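Local coordinates for protein histone-lysine N-methyltransferase family member SUVH9 (Arabidopsis thaliana, PDB 4NJ5) that takes part in RNA-directed DNA methylation and gene silencing, probably binding methylated DNA and recruiting RNA polymerase V to chromatin without methyltransferase activity of its own, at residues 83-88 with 188-193. Numbering follows the deposited sequence.
Sequences IFFFRF and SRVYVY
Ile83 and Phe84 pair with Val192 and Tyr191 in a short antiparallel pairing of two residue pairs, buried within the SRA domain, where strand 83-84 meets the beginning of the long strand 190-206. Phe84 and Tyr191 form the hydrogen-bonded pair. The N-H of Tyr191 gives Phe84 O a nearly straight bond (2.6 Å), whereas the return bond from Phe84 N to Tyr191 O is more bent. On one face of this small sheet, Ile83 CG2 packs 4.2 Å from Val192 CG2 in the non-hydrogen-bonded pair and also touches Val190 CG1; branched aliphatic side chains suit this buried face. Beyond the pairing the chain leaves the strand and leads into helix 87-92. The ring of Phe85 brings its CE1 to 4.0 Å from Val190 CG2, the two side chains lying side by side. In this SRA domain strand 190-206 also pairs with 174-180 and 212-220; strand 83-84 is a short addition to that larger sheet. Where the strand pairing ends, Arg189 takes over, long enough to reach a backbone carbonyl and an acid at once: folded by turns of -63° at chi2 and -72° at chi3, it carries NH1 to Phe85 O (3.0 Å), with the acceptor in the guanidinium plane. Ser187 shares that carbonyl, while NH2 of Arg189 forms a salt bridge with Asp48 of helix 46-60, whose Ala47 and Ala51 pack against Phe86. On the face bearing Phe84, the Tyr191 ring packs against the Phe86-Arg87 peptide, its CE2 3.5 Å from Arg87 N; a tyrosine is long enough for its hydroxyl end also to meet the Arg87 methylenes, CD lying 3.2 Å from Tyr191 OH. The guanidinium plane stands 80° from the ring, and NH1 and NH2 of Arg87 donate to the carbonyls of Ser101 and His98.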
loop_
_atom_site.group_PDB
_atom_site.type_symbol
_atom_site.label_atom_id
_atom_site.label_comp_id
_atom_site.label_asym_id
_atom_site.label_seq_id
_atom_site.Cartn_x
_atom_site.Cartn_y
_atom_site.Cartn_z
ATOM N N ILE A 83 7.647 -1.271 -1.076
ATOM C CA ILE A 83 7.300 -0.794 -2.408
ATOM C C ILE A 83 7.060 0.709 -2.425
ATOM O O ILE A 83 6.643 1.300 -1.425
ATOM C CB ILE A 83 6.053 -1.500 -2.971
ATOM C CG1 ILE A 83 4.872 -1.339 -2.009
ATOM C CG2 ILE A 83 6.352 -2.966 -3.246
ATOM C CD1 ILE A 83 3.556 -1.837 -2.569
ATOM N N PHE A 84 7.331 1.311 -3.578
ATOM C CA PHE A 84 7.171 2.744 -3.781
ATOM C C PHE A 84 6.611 2.979 -5.178
ATOM O O PHE A 84 6.791 2.149 -6.068
ATOM C CB PHE A 84 8.517 3.450 -3.607
ATOM C CG PHE A 84 9.161 3.183 -2.279
ATOM C CD1 PHE A 84 10.003 2.097 -2.107
ATOM C CD2 PHE A 84 8.906 4.005 -1.195
ATOM C CE1 PHE A 84 10.581 1.842 -0.880
ATOM C CE2 PHE A 84 9.485 3.758 0.034
ATOM C CZ PHE A 84 10.323 2.674 0.192
ATOM N N PHE A 85 5.934 4.106 -5.376
ATOM C CA PHE A 85 5.239 4.346 -6.640
ATOM C C PHE A 85 5.833 5.474 -7.476
ATOM O O PHE A 85 5.472 5.647 -8.637
ATOM C CB PHE A 85 3.759 4.614 -6.383
ATOM C CG PHE A 85 3.069 3.505 -5.653
ATOM C CD1 PHE A 85 2.877 2.276 -6.262
ATOM C CD2 PHE A 85 2.611 3.688 -4.356
ATOM C CE1 PHE A 85 2.238 1.247 -5.594
ATOM C CE2 PHE A 85 1.968 2.665 -3.682
ATOM C CZ PHE A 85 1.782 1.441 -4.301
ATOM N N PHE A 86 6.740 6.240 -6.883
ATOM C CA PHE A 86 7.339 7.371 -7.573
ATOM C C PHE A 86 8.830 7.458 -7.280
ATOM O O PHE A 86 9.284 7.069 -6.202
ATOM C CB PHE A 86 6.660 8.679 -7.152
ATOM C CG PHE A 86 5.172 8.697 -7.370
ATOM C CD1 PHE A 86 4.304 8.416 -6.325
ATOM C CD2 PHE A 86 4.639 9.004 -8.614
ATOM C CE1 PHE A 86 2.933 8.438 -6.515
ATOM C CE2 PHE A 86 3.264 9.029 -8.812
ATOM C CZ PHE A 86 2.411 8.745 -7.760
ATOM N N ARG A 87 9.588 7.974 -8.242
ATOM C CA ARG A 87 11.017 8.180 -8.054
ATOM C C ARG A 87 11.310 9.130 -6.900
ATOM O O ARG A 87 12.185 8.874 -6.090
ATOM C CB ARG A 87 11.653 8.709 -9.338
ATOM C CG ARG A 87 11.648 7.744 -10.495
ATOM C CD ARG A 87 12.596 6.597 -10.252
ATOM N NE ARG A 87 13.626 6.495 -11.281
ATOM C CZ ARG A 87 14.871 6.929 -11.130
ATOM N NH1 ARG A 87 15.749 6.802 -12.114
ATOM N NH2 ARG A 87 15.234 7.485 -9.989
ATOM N N PHE A 88 10.568 10.227 -6.830
ATOM C CA PHE A 88 10.806 11.248 -5.813
ATOM C C PHE A 88 10.587 10.674 -4.418
ATOM O O PHE A 88 11.275 11.034 -3.454
ATOM C CB PHE A 88 9.878 12.434 -6.040
ATOM C CG PHE A 88 10.567 13.765 -5.984
ATOM C CD1 PHE A 88 10.855 14.358 -4.767
ATOM C CD2 PHE A 88 10.910 14.430 -7.150
ATOM C CE1 PHE A 88 11.478 15.594 -4.715
ATOM C CE2 PHE A 88 11.529 15.660 -7.100
ATOM C CZ PHE A 88 11.811 16.243 -5.878
ATOM N N SER A 188 1.867 4.462 -12.673
ATOM C CA SER A 188 2.075 3.519 -13.768
ATOM C C SER A 188 3.158 2.474 -13.480
ATOM O O SER A 188 3.327 1.528 -14.249
ATOM C CB SER A 188 2.397 4.271 -15.062
ATOM O OG SER A 188 3.494 5.156 -14.881
ATOM N N ARG A 189 3.890 2.637 -12.380
ATOM C CA ARG A 189 4.959 1.694 -12.056
ATOM C C ARG A 189 5.135 1.464 -10.556
ATOM O O ARG A 189 4.624 2.219 -9.733
ATOM C CB ARG A 189 6.290 2.147 -12.674
ATOM C CG ARG A 189 7.159 3.012 -11.760
ATOM C CD ARG A 189 6.495 4.337 -11.407
ATOM N NE ARG A 189 6.452 5.259 -12.535
ATOM C CZ ARG A 189 5.945 6.485 -12.475
ATOM N NH1 ARG A 189 5.431 6.937 -11.337
ATOM N NH2 ARG A 189 5.952 7.261 -13.551
ATOM N N VAL A 190 5.878 0.417 -10.217
ATOM C CA VAL A 190 6.199 0.099 -8.835
ATOM C C VAL A 190 7.719 0.035 -8.648
ATOM O O VAL A 190 8.419 -0.612 -9.431
ATOM C CB VAL A 190 5.564 -1.250 -8.413
ATOM C CG1 VAL A 190 6.162 -1.750 -7.108
ATOM C CG2 VAL A 190 4.051 -1.115 -8.299
ATOM N N TYR A 191 8.222 0.723 -7.625
ATOM C CA TYR A 191 9.632 0.616 -7.248
ATOM C C TYR A 191 9.766 -0.212 -5.983
ATOM O O TYR A 191 9.129 0.076 -4.970
ATOM C CB TYR A 191 10.272 1.997 -7.054
ATOM C CG TYR A 191 10.270 2.820 -8.314
ATOM C CD1 TYR A 191 11.050 2.454 -9.401
ATOM C CD2 TYR A 191 9.470 3.947 -8.430
ATOM C CE1 TYR A 191 11.039 3.190 -10.566
ATOM C CE2 TYR A 191 9.454 4.692 -9.588
ATOM C CZ TYR A 191 10.236 4.307 -10.656
ATOM O OH TYR A 191 10.222 5.046 -11.816
ATOM N N VAL A 192 10.592 -1.251 -6.046
ATOM C CA VAL A 192 10.774 -2.127 -4.901
ATOM C C VAL A 192 12.242 -2.204 -4.491
ATOM O O VAL A 192 13.134 -2.312 -5.330
ATOM C CB VAL A 192 10.188 -3.537 -5.159
ATOM C CG1 VAL A 192 10.876 -4.210 -6.338
ATOM C CG2 VAL A 192 10.286 -4.394 -3.903
ATOM N N TYR A 193 12.489 -2.117 -3.191
ATOM C CA TYR A 193 13.843 -2.192 -2.668
ATOM C C TYR A 193 14.272 -3.652 -2.546
ATOM O O TYR A 193 13.611 -4.442 -1.881
ATOM C CB TYR A 193 13.909 -1.476 -1.321
ATOM C CG TYR A 193 15.229 -1.606 -0.605
ATOM C CD1 TYR A 193 16.412 -1.194 -1.205
ATOM C CD2 TYR A 193 15.291 -2.118 0.687
ATOM C CE1 TYR A 193 17.623 -1.305 -0.545
ATOM C CE2 TYR A 193 16.496 -2.231 1.353
ATOM C CZ TYR A 193 17.657 -1.822 0.734
ATOM O OH TYR A 193 18.855 -1.936 1.392
#